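Local atomic coordinates of PA-I Galactophilic Lectin (Enterobacter cloacae, PDB entry 6YGQ), a protein that probably binds carbohydrate, perhaps galactose-type sugars, as a calcium-containing lectin of the PA-IL-like family. Residues 61-64 with 65-68. Residues are numbered along the deposited sequence; the frame is centred on the assembly and turned at random.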
# COMPACT_ATOMS: atom_id res chain seq x y z
N GLY A 61 10.55 -9.41 13.55
CA GLY A 61 11.65 -10.02 14.28
C GLY A 61 12.78 -9.03 14.40
O GLY A 61 12.70 -7.90 13.91
N SER A 62 13.84 -9.47 15.07
CA SER A 62 14.99 -8.60 15.31
C SER A 62 15.99 -8.60 14.15
O SER A 62 16.81 -7.68 14.07
CB SER A 62 15.72 -9.02 16.59
OG SER A 62 14.89 -8.87 17.73
N GLU A 63 15.95 -9.60 13.28
CA GLU A 63 16.91 -9.69 12.19
C GLU A 63 16.65 -8.62 11.14
O GLU A 63 15.52 -8.14 10.97
CB GLU A 63 16.87 -11.07 11.54
CG GLU A 63 17.04 -12.22 12.53
CD GLU A 63 15.71 -12.78 13.01
OE1 GLU A 63 15.60 -14.01 13.18
OE2 GLU A 63 14.77 -11.98 13.20
N ASN A 64 17.71 -8.25 10.41
CA ASN A 64 17.58 -7.20 9.41
C ASN A 64 16.58 -7.57 8.32
O ASN A 64 15.88 -6.70 7.79
CB ASN A 64 18.94 -6.89 8.79
CG ASN A 64 19.80 -6.00 9.67
OD1 ASN A 64 19.29 -5.33 10.58
ND2 ASN A 64 21.10 -5.98 9.41
N PHE A 65 16.48 -8.86 7.99
CA PHE A 65 15.54 -9.31 6.96
C PHE A 65 14.11 -9.42 7.47
O PHE A 65 13.21 -9.72 6.68
CB PHE A 65 15.99 -10.66 6.40
CG PHE A 65 15.95 -11.79 7.40
CD1 PHE A 65 17.10 -12.20 8.06
CD2 PHE A 65 14.76 -12.46 7.67
CE1 PHE A 65 17.06 -13.24 8.97
CE2 PHE A 65 14.72 -13.49 8.58
CZ PHE A 65 15.87 -13.88 9.23
N ALA A 66 13.87 -9.18 8.76
CA ALA A 66 12.55 -9.41 9.35
C ALA A 66 11.68 -8.15 9.23
O ALA A 66 11.19 -7.61 10.22
CB ALA A 66 12.71 -9.84 10.81
N LEU A 67 11.48 -7.71 7.99
CA LEU A 67 10.74 -6.50 7.68
C LEU A 67 9.47 -6.83 6.91
O LEU A 67 9.43 -7.77 6.12
CB LEU A 67 11.59 -5.54 6.85
CG LEU A 67 12.23 -4.35 7.55
CD1 LEU A 67 13.19 -3.67 6.59
CD2 LEU A 67 11.19 -3.37 8.06
N THR A 68 8.43 -6.01 7.12
CA THR A 68 7.17 -6.17 6.43
C THR A 68 6.56 -4.81 6.11
O THR A 68 6.82 -3.82 6.79
CB THR A 68 6.14 -6.97 7.25
OG1 THR A 68 5.59 -6.12 8.28
CG2 THR A 68 6.76 -8.19 7.89
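Glu-63 and Ala-66 are the ends of a type I beta turn in the loop that joins strand 49-59 to strand 67-69, an antiparallel pair of the PA-IL-like lectin fold. The turn is closed by its single backbone bond, Ala-66 N to Glu-63 O at 2.9 Å. It is fairly straight at the hydrogen (158°), but the donor stands well above the carbonyl plane. Overlapping the end of this turn, an inverse gamma turn centred on Ala-66 bends the chain again, with a weak bond of 3.0 Å from Leu-67 N to Phe-65 O, and the chain then enters the strand.

Apolar contact is supplied by Glu-63 and Phe-65, whose side chains run next to each other in the same direction on one side of the turn. Glu-63 CB sits over a face of the Phe-65 ring in a CH-pi contact, 3.8 Å from the centroid and 3.4 Å from CE1. The Phe-65 ring is brought there by chi1 of 65°, which sets CG between the backbone N and the carbonyl carbon. A bend at chi2 takes the Glu-63 chain on past the CZ corner, its carboxylate plane inclined 45° to the ring; Arg-76 touches Phe-65 from another loop.

Asn-64 ND2 hydrogen-bonds Glu-77 OE1 of the second subunit, so the turn takes part in the dimer contact, while the backbone carbonyl Ser-62 O accepts a bond from Arg-59 NH2.

Gly-61 lies about 5 Å from the bound calcium ion. The methyl of Ala-66 points into the loop and touches Asn-60, a ligand of that ion. Ala-66 CB lies 3.3 Å from Glu-63 O. On Gly-61, Ala-66 CB comes within 3.5 Å of the backbone N, a buried amide with no hydrogen-bond partner in the model.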